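Local coordinates for protein MAU2 chromatid cohesion factor homolog (Saccharomyces cerevisiae, PDB 4XDN) that forms a complex with SCC2 that is required for the association of cohesin with chromosomes and so takes part in sister chromatid cohesion, at residues A[210-215]-A[297-302]; A[254-259]-A[275-280]. All blocks are in the same frame, centred on the assembly; numbering follows the deposited sequence.

Contact 1: A[210-215]-A[297-302]; sequences KSQWKW and CVIKIM
Both Gln-212 and Trp-213, in the first turn of helix 212-228, carry CG opposite the backbone N (chi1 176° and 177°), which sends the amide and the indole out to strand 297-302. Ile-301 has CG1 beside its own N with CD1 extended, and this sets the terminal methyl over one face of Trp-213. CD1 lies 3.6 Å from the centroid of the six-membered ring and 9° off its normal, a CH-pi contact. Ile-299 supplies a second methyl, its CG2 standing 4.1 Å from Trp-213 CE3. The extended chain of Gln-212 passes over Ile-299, CD lying 3.9 Å from Ile-299 CG1. No direct polar bond joins the amide to the strand; three waters do so instead. One donates to Gln-212 OE1 (2.6 Å) and to Val-298 O while accepting from Lys-300 N; another runs from OE1 to Lys-300 O. The third accepts from Gln-212 NE2 (2.8 Å) and donates to Val-298 O. Because NE2 also donates to Val-248 O, and OE1 takes two waters, the amide's rotation is probably well fixed. Trp-213 NE1 is held by Ser-177 OG in helix 170-189. Ser-211 is the N-cap of helix 212-228: its OG accepts from Lys-214 N at 3.1 Å. Lys-300 centres an inverse gamma turn, and Ile-301 and Met-302 form a classic beta bulge against strand 305-310. The contact thus packs a capped helix start against one strand of a two-stranded antiparallel hairpin within an otherwise largely helical fold.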
ATOM      1  N   LYS A 210     -10.415   9.338 -23.430  1.00 43.31           N
ATOM      2  CA  LYS A 210     -10.858  10.508 -22.672  1.00 41.66           C
ATOM      3  C   LYS A 210     -12.258  10.320 -22.088  1.00 41.26           C
ATOM      4  O   LYS A 210     -13.037  11.270 -21.991  1.00 43.13           O
ATOM      5  CB  LYS A 210     -10.805  11.760 -23.551  1.00 44.91           C
ATOM      6  CG  LYS A 210      -9.386  12.191 -23.867  1.00 48.09           C
ATOM      7  CD  LYS A 210      -9.332  13.316 -24.881  1.00 52.90           C
ATOM      8  CE  LYS A 210      -7.912  13.527 -25.382  1.00 56.20           C
ATOM      9  NZ  LYS A 210      -6.915  13.538 -24.271  1.00 55.90           N
ATOM     10  N   SER A 211     -12.561   9.086 -21.691  1.00 38.31           N
ATOM     11  CA  SER A 211     -13.806   8.772 -21.001  1.00 36.42           C
ATOM     12  C   SER A 211     -13.529   8.542 -19.520  1.00 32.67           C
ATOM     13  O   SER A 211     -12.423   8.152 -19.139  1.00 30.19           O
ATOM     14  CB  SER A 211     -14.471   7.536 -21.611  1.00 35.77           C
ATOM     15  OG  SER A 211     -13.715   6.366 -21.354  1.00 34.23           O
ATOM     16  N   GLN A 212     -14.538   8.788 -18.692  1.00 31.83           N
ATOM     17  CA  GLN A 212     -14.431   8.563 -17.255  1.00 32.11           C
ATOM     18  C   GLN A 212     -14.073   7.111 -16.965  1.00 29.61           C
ATOM     19  O   GLN A 212     -13.297   6.815 -16.056  1.00 29.20           O
ATOM     20  CB  GLN A 212     -15.745   8.931 -16.563  1.00 32.14           C
ATOM     21  CG  GLN A 212     -15.770   8.652 -15.072  1.00 29.58           C
ATOM     22  CD  GLN A 212     -17.070   9.082 -14.427  1.00 30.59           C
ATOM     23  OE1 GLN A 212     -18.153   8.820 -14.953  1.00 30.71           O
ATOM     24  NE2 GLN A 212     -16.972   9.753 -13.284  1.00 29.29           N
ATOM     25  N   TRP A 213     -14.644   6.214 -17.757  1.00 28.70           N
ATOM     26  CA  TRP A 213     -14.436   4.784 -17.589  1.00 29.96           C
ATOM     27  C   TRP A 213     -12.977   4.395 -17.829  1.00 29.86           C
ATOM     28  O   TRP A 213     -12.384   3.680 -17.022  1.00 29.03           O
ATOM     29  CB  TRP A 213     -15.365   4.017 -18.534  1.00 33.67           C
ATOM     30  CG  TRP A 213     -15.198   2.529 -18.511  1.00 34.24           C
ATOM     31  CD1 TRP A 213     -14.969   1.719 -19.584  1.00 37.55           C
ATOM     32  CD2 TRP A 213     -15.254   1.668 -17.365  1.00 32.99           C
ATOM     33  NE1 TRP A 213     -14.877   0.412 -19.179  1.00 37.38           N
ATOM     34  CE2 TRP A 213     -15.049   0.352 -17.822  1.00 34.12           C
ATOM     35  CE3 TRP A 213     -15.456   1.882 -15.998  1.00 31.93           C
ATOM     36  CZ2 TRP A 213     -15.038  -0.745 -16.963  1.00 32.55           C
ATOM     37  CZ3 TRP A 213     -15.444   0.792 -15.148  1.00 32.24           C
ATOM     38  CH2 TRP A 213     -15.237  -0.505 -15.634  1.00 33.82           C
ATOM     39  N   LYS A 214     -12.393   4.869 -18.925  1.00 28.40           N
ATOM     40  CA  LYS A 214     -11.007   4.532 -19.237  1.00 28.58           C
ATOM     41  C   LYS A 214     -10.051   5.103 -18.197  1.00 29.07           C
ATOM     42  O   LYS A 214      -9.151   4.411 -17.727  1.00 29.28           O
ATOM     43  CB  LYS A 214     -10.613   5.039 -20.625  1.00 31.11           C
ATOM     44  CG  LYS A 214      -9.142   4.800 -20.941  1.00 32.54           C
ATOM     45  CD  LYS A 214      -8.810   4.995 -22.411  1.00 34.23           C
ATOM     46  CE  LYS A 214      -7.359   4.624 -22.674  1.00 36.21           C
ATOM     47  NZ  LYS A 214      -6.962   4.794 -24.097  1.00 40.27           N
ATOM     48  N   TRP A 215     -10.250   6.368 -17.847  1.00 29.66           N
ATOM     49  CA  TRP A 215      -9.402   7.028 -16.863  1.00 29.94           C
ATOM     50  C   TRP A 215      -9.524   6.367 -15.496  1.00 30.88           C
ATOM     51  O   TRP A 215      -8.557   6.320 -14.739  1.00 34.27           O
ATOM     52  CB  TRP A 215      -9.752   8.515 -16.767  1.00 29.43           C
ATOM     53  CG  TRP A 215      -9.022   9.372 -17.765  1.00 32.11           C
ATOM     54  CD1 TRP A 215      -7.731   9.220 -18.188  1.00 34.20           C
ATOM     55  CD2 TRP A 215      -9.540  10.510 -18.466  1.00 33.94           C
ATOM     56  NE1 TRP A 215      -7.415  10.192 -19.104  1.00 36.95           N
ATOM     57  CE2 TRP A 215      -8.508  10.994 -19.296  1.00 36.51           C
ATOM     58  CE3 TRP A 215     -10.776  11.164 -18.476  1.00 35.65           C
ATOM     59  CZ2 TRP A 215      -8.672  12.106 -20.121  1.00 38.55           C
ATOM     60  CZ3 TRP A 215     -10.939  12.266 -19.297  1.00 37.02           C
ATOM     61  CH2 TRP A 215      -9.892  12.725 -20.108  1.00 39.41           C
ATOM     62  N   CYS A 297     -18.845   7.350  -5.702  1.00 41.13           N
ATOM     63  CA  CYS A 297     -18.683   7.812  -7.079  1.00 39.36           C
ATOM     64  C   CYS A 297     -19.400   6.875  -8.048  1.00 38.53           C
ATOM     65  O   CYS A 297     -19.104   5.684  -8.095  1.00 39.85           O
ATOM     66  CB  CYS A 297     -17.200   7.907  -7.440  1.00 37.78           C
ATOM     67  SG  CYS A 297     -16.880   8.217  -9.189  1.00 46.24           S
ATOM     68  N   VAL A 298     -20.336   7.418  -8.819  1.00 38.07           N
ATOM     69  CA  VAL A 298     -21.092   6.622  -9.783  1.00 37.57           C
ATOM     70  C   VAL A 298     -20.581   6.859 -11.202  1.00 35.72           C
ATOM     71  O   VAL A 298     -20.683   7.965 -11.733  1.00 38.58           O
ATOM     72  CB  VAL A 298     -22.599   6.939  -9.720  1.00 39.92           C
ATOM     73  CG1 VAL A 298     -23.372   6.110 -10.741  1.00 42.40           C
ATOM     74  CG2 VAL A 298     -23.130   6.676  -8.323  1.00 39.68           C
ATOM     75  N   ILE A 299     -20.027   5.810 -11.802  1.00 30.79           N
ATOM     76  CA  ILE A 299     -19.576   5.861 -13.187  1.00 30.83           C
ATOM     77  C   ILE A 299     -20.666   5.329 -14.108  1.00 33.69           C
ATOM     78  O   ILE A 299     -20.904   4.124 -14.170  1.00 35.52           O
ATOM     79  CB  ILE A 299     -18.288   5.043 -13.397  1.00 30.15           C
ATOM     80  CG1 ILE A 299     -17.154   5.618 -12.544  1.00 27.53           C
ATOM     81  CG2 ILE A 299     -17.890   5.039 -14.876  1.00 31.26           C
ATOM     82  CD1 ILE A 299     -15.901   4.772 -12.524  1.00 27.46           C
ATOM     83  N   LYS A 300     -21.323   6.233 -14.825  1.00 34.01           N
ATOM     84  CA  LYS A 300     -22.349   5.846 -15.784  1.00 36.91           C
ATOM     85  C   LYS A 300     -21.702   5.457 -17.110  1.00 38.16           C
ATOM     86  O   LYS A 300     -21.531   6.287 -18.003  1.00 40.75           O
ATOM     87  CB  LYS A 300     -23.355   6.983 -15.979  1.00 38.91           C
ATOM     88  CG  LYS A 300     -24.090   7.357 -14.700  1.00 44.31           C
ATOM     89  CD  LYS A 300     -24.992   8.569 -14.883  1.00 49.27           C
ATOM     90  CE  LYS A 300     -25.606   9.000 -13.557  1.00 53.08           C
ATOM     91  NZ  LYS A 300     -26.547  10.147 -13.710  1.00 57.39           N
ATOM     92  N   ILE A 301     -21.331   4.186 -17.217  1.00 37.36           N
ATOM     93  CA  ILE A 301     -20.721   3.648 -18.427  1.00 36.87           C
ATOM     94  C   ILE A 301     -21.690   3.752 -19.597  1.00 39.90           C
ATOM     95  O   ILE A 301     -21.334   4.209 -20.684  1.00 42.39           O
ATOM     96  CB  ILE A 301     -20.296   2.176 -18.225  1.00 37.83           C
ATOM     97  CG1 ILE A 301     -19.136   2.100 -17.229  1.00 36.87           C
ATOM     98  CG2 ILE A 301     -19.893   1.530 -19.551  1.00 40.72           C
ATOM     99  CD1 ILE A 301     -18.798   0.694 -16.772  1.00 37.97           C
ATOM    100  N   MET A 302     -22.921   3.320 -19.355  1.00 40.76           N
ATOM    101  CA  MET A 302     -23.976   3.376 -20.354  1.00 44.96           C
ATOM    102  C   MET A 302     -25.295   3.633 -19.654  1.00 46.24           C
ATOM    103  O   MET A 302     -25.391   3.471 -18.437  1.00 47.99           O
ATOM    104  CB  MET A 302     -24.055   2.069 -21.145  1.00 47.76           C
ATOM    105  CG  MET A 302     -23.667   2.185 -22.600  1.00 50.82           C
ATOM    106  SD  MET A 302     -24.102   0.703 -23.531  1.00 49.83           S
ATOM    107  CE  MET A 302     -25.827   1.018 -23.892  1.00 38.23           C
TER
HETATM  108  O   HOH W   1     -20.703   9.052 -14.715  1.00 37.98           O
HETATM  109  O   HOH W   2     -19.332  10.448 -11.890  1.00 40.09           O
HETATM  110  O   HOH W   3     -18.839   7.725 -17.537  1.00 40.32           O

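Contact 2: A[254-259]-A[275-280]; sequences AWKLAL and LNEFKN
Apolar contact between Leu-257 and Phe-278 carries most of this helix pair. Leu-257 CB sits over one face of the Phe-278 ring, off-centre toward its rim, 3.6 Å from the centroid and 23° off the normal, a CH-pi contact. Leu-257 and Phe-278 run antiparallel alongside each other, and CZ at the far end of the ring comes to the backbone of helix 250-266: Phe-278 CZ lies 3.4 Å from Ala-258 N and 3.8 Å from Ala-254 O. Ala-258 CA meets the ring at its edge, in plane, while Leu-257 CD1 lies 4.0 Å from Phe-278 CD1. Phe-282 also meets the Phe-278 ring, and Leu-324 of helix 317-331 packs on it, placing this aromatic side chain in the interior. On its other side helix 250-266 meets apolar side chains of another protein chain, which pack on Trp-255, Ala-258 and Leu-259.

Polar contact runs along one margin and is indirect. Glu-277 has CG beside its own N (chi1 -70°) and an extended chain that carries OE1 to within 3.7 Å of Leu-257 CD2. Lys-256 NZ is 4.0 Å from Glu-277 OE1, too far for a salt bridge, although the opposite charges probably attract. A water lies between them, accepting from Lys-256 NZ at 2.6 Å. The ammonium group has its direct salt bridge with Glu-260, one turn on in the same helix.

Backbone geometry frames both groups: the short axes run antiparallel at 162°, 10.2 Å apart at closest approach. Two sequential helices packed this way form an antiparallel helical hairpin, consistent with a paired-helix, TPR-like alpha-solenoid build of this elongated, largely helical protein.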
ATOM      1  N   ALA A 254      -9.244  13.191  -7.110  1.00 28.97           N
ATOM      2  CA  ALA A 254      -8.497  13.172  -5.856  1.00 30.48           C
ATOM      3  C   ALA A 254      -7.604  11.937  -5.815  1.00 30.41           C
ATOM      4  O   ALA A 254      -6.490  11.976  -5.293  1.00 28.64           O
ATOM      5  CB  ALA A 254      -9.440  13.191  -4.667  1.00 29.72           C
ATOM      6  N   TRP A 255      -8.111  10.844  -6.377  1.00 29.41           N
ATOM      7  CA  TRP A 255      -7.368   9.594  -6.456  1.00 27.70           C
ATOM      8  C   TRP A 255      -6.194   9.751  -7.411  1.00 28.03           C
ATOM      9  O   TRP A 255      -5.103   9.247  -7.155  1.00 28.61           O
ATOM     10  CB  TRP A 255      -8.292   8.461  -6.914  1.00 27.83           C
ATOM     11  CG  TRP A 255      -7.694   7.090  -6.844  1.00 27.24           C
ATOM     12  CD1 TRP A 255      -6.563   6.717  -6.182  1.00 28.93           C
ATOM     13  CD2 TRP A 255      -8.206   5.904  -7.466  1.00 28.47           C
ATOM     14  NE1 TRP A 255      -6.338   5.371  -6.351  1.00 27.34           N
ATOM     15  CE2 TRP A 255      -7.333   4.850  -7.136  1.00 26.70           C
ATOM     16  CE3 TRP A 255      -9.320   5.633  -8.269  1.00 28.88           C
ATOM     17  CZ2 TRP A 255      -7.537   3.544  -7.580  1.00 26.06           C
ATOM     18  CZ3 TRP A 255      -9.521   4.335  -8.709  1.00 30.30           C
ATOM     19  CH2 TRP A 255      -8.634   3.307  -8.364  1.00 28.49           C
ATOM     20  N   LYS A 256      -6.427  10.452  -8.515  1.00 28.69           N
ATOM     21  CA  LYS A 256      -5.369  10.749  -9.472  1.00 29.55           C
ATOM     22  C   LYS A 256      -4.252  11.527  -8.784  1.00 29.83           C
ATOM     23  O   LYS A 256      -3.079  11.175  -8.900  1.00 28.55           O
ATOM     24  CB  LYS A 256      -5.924  11.543 -10.659  1.00 32.31           C
ATOM     25  CG  LYS A 256      -4.885  11.998 -11.675  1.00 33.18           C
ATOM     26  CD  LYS A 256      -4.980  13.498 -11.914  1.00 36.14           C
ATOM     27  CE  LYS A 256      -3.979  13.972 -12.956  1.00 38.88           C
ATOM     28  NZ  LYS A 256      -3.365  15.283 -12.589  1.00 42.50           N
ATOM     29  N   LEU A 257      -4.627  12.580  -8.064  1.00 29.33           N
ATOM     30  CA  LEU A 257      -3.658  13.421  -7.376  1.00 31.53           C
ATOM     31  C   LEU A 257      -2.892  12.633  -6.317  1.00 29.74           C
ATOM     32  O   LEU A 257      -1.684  12.804  -6.163  1.00 30.55           O
ATOM     33  CB  LEU A 257      -4.356  14.620  -6.736  1.00 34.43           C
ATOM     34  CG  LEU A 257      -4.979  15.620  -7.713  1.00 36.63           C
ATOM     35  CD1 LEU A 257      -5.813  16.641  -6.961  1.00 40.73           C
ATOM     36  CD2 LEU A 257      -3.907  16.313  -8.541  1.00 37.99           C
ATOM     37  N   ALA A 258      -3.596  11.769  -5.594  1.00 27.95           N
ATOM     38  CA  ALA A 258      -2.964  10.941  -4.574  1.00 28.36           C
ATOM     39  C   ALA A 258      -1.922  10.027  -5.200  1.00 28.66           C
ATOM     40  O   ALA A 258      -0.821   9.874  -4.673  1.00 27.82           O
ATOM     41  CB  ALA A 258      -4.004  10.124  -3.833  1.00 25.35           C
ATOM     42  N   LEU A 259      -2.272   9.422  -6.329  1.00 28.27           N
ATOM     43  CA  LEU A 259      -1.372   8.496  -6.995  1.00 29.64           C
ATOM     44  C   LEU A 259      -0.140   9.219  -7.527  1.00 29.34           C
ATOM     45  O   LEU A 259       0.956   8.664  -7.524  1.00 29.99           O
ATOM     46  CB  LEU A 259      -2.091   7.769  -8.132  1.00 31.08           C
ATOM     47  CG  LEU A 259      -3.147   6.746  -7.711  1.00 32.92           C
ATOM     48  CD1 LEU A 259      -3.798   6.128  -8.941  1.00 35.37           C
ATOM     49  CD2 LEU A 259      -2.554   5.665  -6.826  1.00 32.38           C
ATOM     50  N   LEU A 275       1.965  19.146  -4.433  1.00 40.63           N
ATOM     51  CA  LEU A 275       1.311  19.694  -3.253  1.00 40.61           C
ATOM     52  C   LEU A 275       0.423  20.871  -3.639  1.00 42.34           C
ATOM     53  O   LEU A 275      -0.699  21.002  -3.150  1.00 40.56           O
ATOM     54  CB  LEU A 275       2.346  20.136  -2.213  1.00 40.14           C
ATOM     55  CG  LEU A 275       2.903  19.046  -1.294  1.00 38.85           C
ATOM     56  CD1 LEU A 275       4.069  19.583  -0.475  1.00 40.61           C
ATOM     57  CD2 LEU A 275       1.816  18.497  -0.373  1.00 36.82           C
ATOM     58  N   ASN A 276       0.932  21.724  -4.523  1.00 44.46           N
ATOM     59  CA  ASN A 276       0.192  22.897  -4.963  1.00 46.92           C
ATOM     60  C   ASN A 276      -1.060  22.519  -5.752  1.00 44.98           C
ATOM     61  O   ASN A 276      -2.069  23.221  -5.697  1.00 45.26           O
ATOM     62  CB  ASN A 276       1.089  23.805  -5.807  1.00 51.30           C
ATOM     63  CG  ASN A 276       2.244  24.385  -5.011  1.00 55.98           C
ATOM     64  OD1 ASN A 276       2.170  24.512  -3.788  1.00 57.30           O
ATOM     65  ND2 ASN A 276       3.319  24.742  -5.705  1.00 58.24           N
ATOM     66  N   GLU A 277      -0.995  21.410  -6.481  1.00 44.84           N
ATOM     67  CA  GLU A 277      -2.150  20.929  -7.229  1.00 48.09           C
ATOM     68  C   GLU A 277      -3.262  20.507  -6.276  1.00 46.31           C
ATOM     69  O   GLU A 277      -4.430  20.827  -6.492  1.00 45.70           O
ATOM     70  CB  GLU A 277      -1.762  19.761  -8.136  1.00 53.33           C
ATOM     71  CG  GLU A 277      -0.889  20.165  -9.314  1.00 61.21           C
ATOM     72  CD  GLU A 277      -0.627  19.019 -10.271  1.00 66.50           C
ATOM     73  OE1 GLU A 277      -1.579  18.274 -10.587  1.00 67.04           O
ATOM     74  OE2 GLU A 277       0.535  18.865 -10.706  1.00 69.77           O
ATOM     75  N   PHE A 278      -2.890  19.790  -5.219  1.00 45.61           N
ATOM     76  CA  PHE A 278      -3.846  19.384  -4.196  1.00 44.86           C
ATOM     77  C   PHE A 278      -4.454  20.608  -3.522  1.00 43.63           C
ATOM     78  O   PHE A 278      -5.653  20.644  -3.241  1.00 42.58           O
ATOM     79  CB  PHE A 278      -3.175  18.495  -3.147  1.00 45.06           C
ATOM     80  CG  PHE A 278      -3.543  17.043  -3.253  1.00 43.05           C
ATOM     81  CD1 PHE A 278      -4.859  16.637  -3.112  1.00 42.78           C
ATOM     82  CD2 PHE A 278      -2.569  16.082  -3.469  1.00 42.46           C
ATOM     83  CE1 PHE A 278      -5.201  15.302  -3.200  1.00 44.05           C
ATOM     84  CE2 PHE A 278      -2.901  14.746  -3.555  1.00 42.20           C
ATOM     85  CZ  PHE A 278      -4.222  14.353  -3.421  1.00 44.08           C
ATOM     86  N   LYS A 279      -3.612  21.606  -3.264  1.00 44.56           N
ATOM     87  CA  LYS A 279      -4.046  22.855  -2.649  1.00 45.66           C
ATOM     88  C   LYS A 279      -5.122  23.532  -3.491  1.00 46.32           C
ATOM     89  O   LYS A 279      -6.179  23.898  -2.980  1.00 46.85           O
ATOM     90  CB  LYS A 279      -2.846  23.789  -2.458  1.00 48.49           C
ATOM     91  CG  LYS A 279      -3.191  25.234  -2.107  1.00 52.69           C
ATOM     92  CD  LYS A 279      -1.944  26.104  -2.129  1.00 56.61           C
ATOM     93  CE  LYS A 279      -2.292  27.582  -2.212  1.00 61.90           C
ATOM     94  NZ  LYS A 279      -1.116  28.406  -2.612  1.00 65.56           N
ATOM     95  N   ASN A 280      -4.845  23.697  -4.781  1.00 47.75           N
ATOM     96  CA  ASN A 280      -5.805  24.307  -5.692  1.00 51.15           C
ATOM     97  C   ASN A 280      -7.069  23.460  -5.799  1.00 48.12           C
ATOM     98  O   ASN A 280      -8.179  23.989  -5.837  1.00 48.50           O
ATOM     99  CB  ASN A 280      -5.185  24.500  -7.078  1.00 55.77           C
ATOM    100  CG  ASN A 280      -4.002  25.451  -7.063  1.00 61.42           C
ATOM    101  OD1 ASN A 280      -3.846  26.255  -6.143  1.00 62.43           O
ATOM    102  ND2 ASN A 280      -3.162  25.366  -8.090  1.00 63.77           N
TER
HETATM  103  O   HOH W   4      -1.302  16.766 -12.924  1.00 67.56           O

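In the fold
From the N terminus, the chain first enters segment 210-215, at the start of helix 212-228, and then reaches helix 250-266. Contact 2 closes a short loop there, with 15 residues between its segments, by folding helix 272-291 back on helix 250-266. The chain continues from helix 272-291 into strand 297-302, which returns to segment 210-215 and closes the longer loop of contact 1, 81 residues between its segments. Contact 2 therefore lies wholly within the span of contact 1, without crossing it. Their centres are 20 Å apart and they do not touch, but Leu-252 of helix 250-266 packs on both Gln-212 and Ile-299, linking the helical hairpin to the beta hairpin.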